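Local structure of dihydropteridine reductase (Dictyostelium discoideum, 3ORF) at residues E72-V77 / S126-A131; C93-W98 / L120-A125. The protein catalyses the NAD(P)H-dependent reduction of quinonoid dihydropteridine to tetrahydropteridine, probably keeping tetrahydrobiopterin available to the aromatic amino acid hydroxylases, and works as a homodimer. One frame throughout, in Å; residues are numbered along the deposited sequence.

Interaction 1 of 2, residues E72-V77 / S126-A131; sequences EEIKSV and SAHIGA
Ile74 meets His128 and Ile129 in an apolar contact between two helices, and one methyl group does nearly all the touching. That methyl, Ile74 CG2, sits 4.0 Å from His128 CD2, approaching the imidazole obliquely at a carbon rather than at either ring nitrogen. The same Ile74 CG2 lies 4.3 Å from Ile129 CG1. Because CG2 stands opposite the backbone N, with CG1 at a chi1 of -58°, CG2 is the branch that meets 126-131. His128 extends its ring in the matching way, CG trans to its own N (chi1 -178°), and the two side chains pass alongside each other, pointing opposite ways. A beta-branched residue suits this place: it puts a methyl against both His128 and Ile129, where segments 72-77 and 126-131 come nearest at the CA atoms of Ile74 and Ile129, 7.9 Å apart.

No polar bond joins the two segments. Within 72-77, the carbonyl of Glu72 takes both Ser76 N and Ser76 OG, each 2.9 Å from Glu72 O, and the two donors reach it from opposite faces of its plane. Lys75, three residues after Glu72, puts NZ 3.6 Å from Glu72 OE2 in a salt bridge, pairing charges on a side more open to solvent.

In the fold, helices 71-82 and 108-133 pack side by side on the central sheet. Ile129 reaches down to Leu26 and Phe91 on strands 24-28 and 88-93, and Ile78 packs against both His128 and Ile129. Phe108 and Leu109 of the second subunit close over His128 and Ile74 respectively.

Interaction 2 of 2, residues C93-W98 / L120-A125; sequences CAAGGW and LYSAFA. With NAD (nicotinamide-adenine-dinucleotide), chain E.
Ala95 and Ser122 pack through their beta carbons, with Ala95 CB 3.8 Å from Ser122 CB, and together they make a floor for the adenine of NAD. Both carbons lie under the same face of the ring: Ala95 CB is 3.4 Å from NAD C4A, and Ser122 CB is 3.4 Å from NAD N6A. Small residues fit here because the flat base comes so close. Behind them Cys93 SG rests 4.1 Å from Ser122 O, a van der Waals contact that packs the strand end on the helix.

The polar contacts involve the cofactor, the loop backbone and Ser122. NAD O3D donates to Ala95 O at 2.8 Å, helping to hold the nicotinamide ribose. Ser122 OG, at a chi1 of 58°, folds back along its helix to the carbonyls of Met118 and Asn119, so its polar end is satisfied and its CB faces the base. Gly96 passes between the two riboses; a side chain there would run into NAD O3D and, at this phi of 152°, into the carbonyl O of Ala95.

Asn119 OD1 also holds Gly97 N, tying loop to helix. This glycine-containing loop after strand 88-93 occupies the place of the classical NNAG motif of short-chain dehydrogenases, here Cys-Ala-Ala-Gly.

How the interactions relate
Both contacts are buried and share helix 108-133, which follows strand 88-93 after a long loop that begins with 94-98. Interaction 1 lies farther from the centre of the chain and joins that helix to helix 71-82 by aliphatic and imidazole packing, partly sealed by the second subunit. Interaction 2, about 12 Å away between centres, works near the middle of the fold, where small side chains and backbone carbonyls serve a cofactor. The two meet directly: Ser126 OG is 3.3 Å from Cys93 CB, and Ile74 CD1 is 3.7 Å from Ala125 CB. The helix thus offers His128 and Ile129 to its neighbouring helix and the small Ser122 to the adenine.

Interaction 1 of 2, residues E72-V77 / S126-A131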
ATOM      1  N   GLU A  72       2.721   1.994  19.592  1.00 49.70           N
ATOM      2  CA  GLU A  72       3.386   2.040  20.909  1.00 50.92           C
ATOM      3  C   GLU A  72       4.659   1.239  20.966  1.00 48.07           C
ATOM      4  O   GLU A  72       5.691   1.720  21.477  1.00 47.11           O
ATOM      5  CB  GLU A  72       2.435   1.733  22.098  1.00 53.31           C
ATOM      6  CG  GLU A  72       2.343   2.916  23.109  1.00 60.42           C
ATOM      7  CD  GLU A  72       1.583   4.182  22.600  1.00 69.18           C
ATOM      8  OE1 GLU A  72       0.534   4.021  21.912  1.00 73.20           O
ATOM      9  OE2 GLU A  72       2.018   5.337  22.898  1.00 68.54           O
ATOM     10  N   GLU A  73       4.585   0.043  20.393  1.00 45.64           N
ATOM     11  CA  GLU A  73       5.762  -0.811  20.245  1.00 45.08           C
ATOM     12  C   GLU A  73       6.904  -0.184  19.515  1.00 43.36           C
ATOM     13  O   GLU A  73       8.051  -0.301  19.948  1.00 43.11           O
ATOM     14  CB  GLU A  73       5.384  -2.151  19.608  1.00 43.91           C
ATOM     15  CG  GLU A  73       4.640  -3.096  20.674  1.00 45.99           C
ATOM     16  CD  GLU A  73       5.547  -3.650  21.817  1.00 50.81           C
ATOM     17  OE1 GLU A  73       6.535  -4.361  21.569  1.00 51.25           O
ATOM     18  OE2 GLU A  73       5.257  -3.380  22.997  1.00 59.64           O
ATOM     19  N   ILE A  74       6.587   0.505  18.417  1.00 42.25           N
ATOM     20  CA  ILE A  74       7.600   1.197  17.658  1.00 42.36           C
ATOM     21  C   ILE A  74       8.158   2.398  18.452  1.00 43.72           C
ATOM     22  O   ILE A  74       9.375   2.528  18.604  1.00 43.41           O
ATOM     23  CB  ILE A  74       7.109   1.544  16.168  1.00 40.76           C
ATOM     24  CG1 ILE A  74       6.704   0.263  15.435  1.00 39.42           C
ATOM     25  CG2 ILE A  74       8.159   2.320  15.397  1.00 38.45           C
ATOM     26  CD1 ILE A  74       7.826  -0.792  15.355  1.00 39.13           C
ATOM     27  N   LYS A  75       7.296   3.268  18.975  1.00 46.24           N
ATOM     28  CA  LYS A  75       7.841   4.319  19.885  1.00 48.94           C
ATOM     29  C   LYS A  75       8.790   3.751  20.951  1.00 49.66           C
ATOM     30  O   LYS A  75       9.834   4.372  21.213  1.00 49.82           O
ATOM     31  CB  LYS A  75       6.762   5.202  20.545  1.00 51.33           C
ATOM     32  CG  LYS A  75       6.308   6.424  19.718  1.00 52.74           C
ATOM     33  CD  LYS A  75       5.742   7.530  20.587  1.00 61.04           C
ATOM     34  CE  LYS A  75       4.411   7.183  21.333  1.00 64.40           C
ATOM     35  NZ  LYS A  75       4.122   8.205  22.433  1.00 67.49           N
ATOM     36  N   SER A  76       8.487   2.567  21.532  1.00 49.27           N
ATOM     37  CA  SER A  76       9.289   2.096  22.697  1.00 50.49           C
ATOM     38  C   SER A  76      10.657   1.657  22.322  1.00 48.73           C
ATOM     39  O   SER A  76      11.619   2.017  22.986  1.00 48.46           O
ATOM     40  CB  SER A  76       8.614   0.949  23.455  1.00 52.79           C
ATOM     41  OG  SER A  76       7.344   1.419  23.850  1.00 58.74           O
ATOM     42  N   VAL A  77      10.742   0.880  21.236  1.00 45.92           N
ATOM     43  CA  VAL A  77      12.002   0.353  20.809  1.00 44.42           C
ATOM     44  C   VAL A  77      12.919   1.508  20.332  1.00 45.00           C
ATOM     45  O   VAL A  77      14.141   1.526  20.647  1.00 46.04           O
ATOM     46  CB  VAL A  77      11.792  -0.831  19.786  1.00 42.80           C
ATOM     47  CG1 VAL A  77      11.585  -0.302  18.371  1.00 39.88           C
ATOM     48  CG2 VAL A  77      12.941  -1.693  19.803  1.00 39.50           C
ATOM     49  N   SER A 126       9.894   1.370   9.656  1.00 24.55           N
ATOM     50  CA  SER A 126      11.213   1.753   9.171  1.00 23.78           C
ATOM     51  C   SER A 126      11.297   3.200   8.896  1.00 24.50           C
ATOM     52  O   SER A 126      12.266   3.797   9.281  1.00 25.80           O
ATOM     53  CB  SER A 126      11.561   1.044   7.872  1.00 22.63           C
ATOM     54  OG  SER A 126      11.478  -0.356   8.105  1.00 25.37           O
ATOM     55  N   ALA A 127      10.298   3.796   8.226  1.00 26.05           N
ATOM     56  CA  ALA A 127      10.362   5.259   7.970  1.00 26.32           C
ATOM     57  C   ALA A 127      10.574   6.030   9.295  1.00 28.86           C
ATOM     58  O   ALA A 127      11.535   6.833   9.468  1.00 30.87           O
ATOM     59  CB  ALA A 127       9.129   5.724   7.226  1.00 24.90           C
ATOM     60  N   HIS A 128       9.724   5.757  10.261  1.00 29.02           N
ATOM     61  CA  HIS A 128       9.906   6.378  11.586  1.00 31.46           C
ATOM     62  C   HIS A 128      11.285   6.128  12.255  1.00 32.03           C
ATOM     63  O   HIS A 128      11.906   7.031  12.773  1.00 32.14           O
ATOM     64  CB  HIS A 128       8.785   5.906  12.518  1.00 31.99           C
ATOM     65  CG  HIS A 128       8.859   6.523  13.886  1.00 37.16           C
ATOM     66  ND1 HIS A 128       8.340   7.766  14.162  1.00 38.09           N
ATOM     67  CD2 HIS A 128       9.460   6.098  15.030  1.00 41.35           C
ATOM     68  CE1 HIS A 128       8.584   8.071  15.430  1.00 45.44           C
ATOM     69  NE2 HIS A 128       9.280   7.086  15.972  1.00 47.60           N
ATOM     70  N   ILE A 129      11.730   4.866  12.251  1.00 33.63           N
ATOM     71  CA  ILE A 129      12.975   4.438  12.898  1.00 33.36           C
ATOM     72  C   ILE A 129      14.131   5.163  12.263  1.00 33.92           C
ATOM     73  O   ILE A 129      15.017   5.654  12.994  1.00 34.17           O
ATOM     74  CB  ILE A 129      13.131   2.913  12.770  1.00 34.03           C
ATOM     75  CG1 ILE A 129      12.171   2.179  13.727  1.00 29.96           C
ATOM     76  CG2 ILE A 129      14.543   2.473  13.068  1.00 36.43           C
ATOM     77  CD1 ILE A 129      12.035   0.777  13.449  1.00 31.79           C
ATOM     78  N   GLY A 130      14.127   5.246  10.912  1.00 32.30           N
ATOM     79  CA  GLY A 130      15.119   6.018  10.188  1.00 31.03           C
ATOM     80  C   GLY A 130      15.080   7.508  10.472  1.00 31.58           C
ATOM     81  O   GLY A 130      16.104   8.148  10.807  1.00 33.08           O
ATOM     82  N   ALA A 131      13.922   8.125  10.327  1.00 31.50           N
ATOM     83  CA  ALA A 131      13.835   9.534  10.735  1.00 32.60           C
ATOM     84  C   ALA A 131      14.431   9.774  12.142  1.00 34.02           C
ATOM     85  O   ALA A 131      15.127  10.768  12.369  1.00 33.91           O
ATOM     86  CB  ALA A 131      12.415  10.009  10.697  1.00 32.91           C
TER

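Interaction 2 of 2, residues C93-W98 / L120-A125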
ATOM      1  N   CYS A  93      15.493  -2.713   6.246  1.00 24.11           N
ATOM      2  CA  CYS A  93      14.341  -3.492   6.669  1.00 24.96           C
ATOM      3  C   CYS A  93      14.275  -4.795   5.902  1.00 26.45           C
ATOM      4  O   CYS A  93      14.134  -4.833   4.640  1.00 24.95           O
ATOM      5  CB  CYS A  93      13.049  -2.709   6.491  1.00 26.01           C
ATOM      6  SG  CYS A  93      11.503  -3.653   6.737  1.00 26.81           S
ATOM      7  N   ALA A  94      14.431  -5.890   6.634  1.00 26.50           N
ATOM      8  CA  ALA A  94      14.353  -7.184   5.986  1.00 27.32           C
ATOM      9  C   ALA A  94      13.153  -7.920   6.481  1.00 26.81           C
ATOM     10  O   ALA A  94      13.070  -9.106   6.298  1.00 28.75           O
ATOM     11  CB  ALA A  94      15.614  -8.020   6.236  1.00 27.60           C
ATOM     12  N   ALA A  95      12.259  -7.224   7.158  1.00 27.20           N
ATOM     13  CA  ALA A  95      11.000  -7.769   7.652  1.00 28.20           C
ATOM     14  C   ALA A  95      10.040  -7.965   6.478  1.00 29.40           C
ATOM     15  O   ALA A  95      10.103  -7.251   5.477  1.00 30.17           O
ATOM     16  CB  ALA A  95      10.362  -6.768   8.696  1.00 27.14           C
ATOM     17  N   GLY A  96       9.127  -8.888   6.606  1.00 29.67           N
ATOM     18  CA  GLY A  96       8.087  -9.019   5.582  1.00 33.28           C
ATOM     19  C   GLY A  96       7.623 -10.478   5.545  1.00 34.36           C
ATOM     20  O   GLY A  96       7.972 -11.274   6.426  1.00 36.04           O
ATOM     21  N   GLY A  97       6.880 -10.833   4.519  1.00 34.00           N
ATOM     22  CA  GLY A  97       6.312 -12.184   4.397  1.00 32.61           C
ATOM     23  C   GLY A  97       5.693 -12.263   3.015  1.00 31.39           C
ATOM     24  O   GLY A  97       5.393 -11.228   2.400  1.00 30.33           O
ATOM     25  N   TRP A  98       5.441 -13.487   2.558  1.00 29.31           N
ATOM     26  CA  TRP A  98       4.654 -13.726   1.362  1.00 29.64           C
ATOM     27  C   TRP A  98       3.383 -14.561   1.605  1.00 30.13           C
ATOM     28  O   TRP A  98       3.395 -15.529   2.335  1.00 30.33           O
ATOM     29  CB  TRP A  98       5.544 -14.365   0.253  1.00 29.62           C
ATOM     30  CG  TRP A  98       4.746 -14.500  -1.062  1.00 28.49           C
ATOM     31  CD1 TRP A  98       4.615 -13.547  -2.027  1.00 27.64           C
ATOM     32  CD2 TRP A  98       3.941 -15.607  -1.481  1.00 26.27           C
ATOM     33  NE1 TRP A  98       3.819 -14.009  -3.043  1.00 29.27           N
ATOM     34  CE2 TRP A  98       3.398 -15.276  -2.729  1.00 30.16           C
ATOM     35  CE3 TRP A  98       3.655 -16.857  -0.932  1.00 33.04           C
ATOM     36  CZ2 TRP A  98       2.551 -16.132  -3.430  1.00 34.08           C
ATOM     37  CZ3 TRP A  98       2.841 -17.741  -1.650  1.00 33.84           C
ATOM     38  CH2 TRP A  98       2.272 -17.364  -2.860  1.00 38.40           C
ATOM     39  N   LEU A 120       3.636  -3.982   5.277  1.00 25.50           N
ATOM     40  CA  LEU A 120       3.328  -2.560   5.138  1.00 26.39           C
ATOM     41  C   LEU A 120       3.605  -1.842   6.455  1.00 26.38           C
ATOM     42  O   LEU A 120       4.275  -0.786   6.489  1.00 27.20           O
ATOM     43  CB  LEU A 120       1.849  -2.339   4.661  1.00 25.31           C
ATOM     44  CG  LEU A 120       1.481  -0.878   4.404  1.00 25.76           C
ATOM     45  CD1 LEU A 120       2.592  -0.068   3.704  1.00 23.08           C
ATOM     46  CD2 LEU A 120       0.168  -0.748   3.636  1.00 26.92           C
ATOM     47  N   TYR A 121       3.077  -2.418   7.534  1.00 26.73           N
ATOM     48  CA  TYR A 121       3.383  -1.925   8.880  1.00 28.23           C
ATOM     49  C   TYR A 121       4.877  -1.829   9.152  1.00 27.49           C
ATOM     50  O   TYR A 121       5.288  -0.925   9.850  1.00 29.26           O
ATOM     51  CB  TYR A 121       2.673  -2.740   9.996  1.00 26.81           C
ATOM     52  CG  TYR A 121       1.371  -2.129  10.378  1.00 28.62           C
ATOM     53  CD1 TYR A 121       0.181  -2.693   9.956  1.00 30.71           C
ATOM     54  CD2 TYR A 121       1.301  -0.922  11.134  1.00 34.89           C
ATOM     55  CE1 TYR A 121      -1.093  -2.147  10.323  1.00 31.70           C
ATOM     56  CE2 TYR A 121       0.025  -0.346  11.504  1.00 33.85           C
ATOM     57  CZ  TYR A 121      -1.154  -0.976  11.056  1.00 36.65           C
ATOM     58  OH  TYR A 121      -2.414  -0.478  11.341  1.00 39.28           O
ATOM     59  N   SER A 122       5.678  -2.746   8.615  1.00 26.80           N
ATOM     60  CA  SER A 122       7.095  -2.724   8.888  1.00 26.01           C
ATOM     61  C   SER A 122       7.854  -1.711   8.016  1.00 26.02           C
ATOM     62  O   SER A 122       8.818  -1.086   8.495  1.00 26.96           O
ATOM     63  CB  SER A 122       7.660  -4.113   8.738  1.00 26.92           C
ATOM     64  OG  SER A 122       7.425  -4.653   7.445  1.00 27.22           O
ATOM     65  N   ALA A 123       7.423  -1.531   6.757  1.00 22.91           N
ATOM     66  CA  ALA A 123       7.951  -0.460   5.933  1.00 23.00           C
ATOM     67  C   ALA A 123       7.629   0.909   6.567  1.00 24.07           C
ATOM     68  O   ALA A 123       8.412   1.805   6.510  1.00 24.20           O
ATOM     69  CB  ALA A 123       7.352  -0.512   4.609  1.00 22.98           C
ATOM     70  N   PHE A 124       6.419   1.065   7.082  1.00 24.85           N
ATOM     71  CA  PHE A 124       6.050   2.298   7.726  1.00 27.19           C
ATOM     72  C   PHE A 124       6.872   2.485   8.982  1.00 26.60           C
ATOM     73  O   PHE A 124       7.421   3.572   9.201  1.00 28.29           O
ATOM     74  CB  PHE A 124       4.543   2.326   8.035  1.00 27.42           C
ATOM     75  CG  PHE A 124       3.706   2.802   6.864  1.00 28.19           C
ATOM     76  CD1 PHE A 124       2.482   2.208   6.577  1.00 26.74           C
ATOM     77  CD2 PHE A 124       4.169   3.874   6.052  1.00 27.00           C
ATOM     78  CE1 PHE A 124       1.698   2.670   5.492  1.00 25.43           C
ATOM     79  CE2 PHE A 124       3.432   4.363   4.981  1.00 25.29           C
ATOM     80  CZ  PHE A 124       2.175   3.774   4.684  1.00 24.44           C
ATOM     81  N   ALA A 125       7.000   1.436   9.785  1.00 25.81           N
ATOM     82  CA  ALA A 125       7.846   1.524  11.015  1.00 26.52           C
ATOM     83  C   ALA A 125       9.296   1.947  10.714  1.00 25.42           C
ATOM     84  O   ALA A 125       9.838   2.783  11.411  1.00 26.35           O
ATOM     85  CB  ALA A 125       7.826   0.205  11.776  1.00 27.35           C
TER
HETATM   86  PA  NAD E 901      11.723 -14.537   6.803  1.00 34.60           P
HETATM   87  O1A NAD E 901      10.309 -14.949   7.001  1.00 37.00           O
HETATM   88  O2A NAD E 901      12.844 -15.437   7.191  1.00 32.27           O
HETATM   89  O5B NAD E 901      11.956 -13.230   7.770  1.00 35.20           O
HETATM   90  C5B NAD E 901      11.170 -12.101   7.892  1.00 35.50           C
HETATM   91  C4B NAD E 901      11.415 -11.569   9.316  1.00 35.46           C
HETATM   92  O4B NAD E 901      10.555 -10.401   9.461  1.00 36.35           O
HETATM   93  C3B NAD E 901      10.890 -12.600  10.350  1.00 36.75           C
HETATM   94  O3B NAD E 901      11.777 -12.630  11.443  1.00 36.88           O
HETATM   95  C2B NAD E 901       9.635 -11.966  10.917  1.00 38.45           C
HETATM   96  O2B NAD E 901       9.474 -12.276  12.310  1.00 40.13           O
HETATM   97  C1B NAD E 901       9.972 -10.469  10.760  1.00 38.25           C
HETATM   98  N9A NAD E 901       8.792  -9.566  10.657  1.00 38.27           N
HETATM   99  C8A NAD E 901       7.652  -9.850   9.975  1.00 36.75           C
HETATM  100  N7A NAD E 901       6.862  -8.769  10.070  1.00 40.02           N
HETATM  101  C5A NAD E 901       7.475  -7.815  10.838  1.00 38.71           C
HETATM  102  C6A NAD E 901       7.140  -6.500  11.288  1.00 38.64           C
HETATM  103  N6A NAD E 901       5.925  -5.954  11.033  1.00 37.52           N
HETATM  104  N1A NAD E 901       8.037  -5.796  12.037  1.00 37.07           N
HETATM  105  C2A NAD E 901       9.202  -6.342  12.362  1.00 33.82           C
HETATM  106  N3A NAD E 901       9.540  -7.581  11.947  1.00 33.58           N
HETATM  107  C4A NAD E 901       8.702  -8.347  11.215  1.00 35.47           C
HETATM  108  O3  NAD E 901      11.793 -14.037   5.312  1.00 31.68           O
HETATM  109  PN  NAD E 901      13.004 -13.841   4.386  1.00 39.18           P
HETATM  110  O1N NAD E 901      12.976 -15.064   3.522  1.00 41.13           O
HETATM  111  O2N NAD E 901      14.247 -13.346   5.112  1.00 36.14           O
HETATM  112  O5D NAD E 901      12.567 -12.614   3.419  1.00 42.49           O
HETATM  113  C5D NAD E 901      12.998 -11.264   3.637  1.00 50.66           C
HETATM  114  C4D NAD E 901      12.248 -10.302   2.695  1.00 55.69           C
HETATM  115  O4D NAD E 901      12.218 -10.856   1.353  1.00 59.36           O
HETATM  116  C3D NAD E 901      10.782 -10.004   3.032  1.00 56.37           C
HETATM  117  O3D NAD E 901      10.655  -8.538   3.041  1.00 53.22           O
HETATM  118  C2D NAD E 901       9.985 -10.590   1.857  1.00 59.37           C
HETATM  119  O2D NAD E 901       8.808  -9.781   1.708  1.00 58.46           O
HETATM  120  C1D NAD E 901      11.018 -10.274   0.753  1.00 60.63           C
HETATM  121  N1N NAD E 901      11.013 -10.565  -0.752  1.00 62.96           N
HETATM  122  C2N NAD E 901      11.401 -11.837  -1.366  1.00 63.57           C
HETATM  123  C3N NAD E 901      11.359 -11.929  -2.801  1.00 61.26           C
HETATM  124  C7N NAD E 901      11.754 -13.202  -3.598  1.00 55.51           C
HETATM  125  O7N NAD E 901      11.038 -13.584  -4.544  1.00 56.55           O
HETATM  126  N7N NAD E 901      12.923 -13.761  -3.222  1.00 38.14           N
HETATM  127  C4N NAD E 901      10.983 -10.809  -3.581  1.00 63.76           C
HETATM  128  C5N NAD E 901      10.648  -9.592  -2.975  1.00 62.21           C
HETATM  129  C6N NAD E 901      10.663  -9.480  -1.595  1.00 59.60           C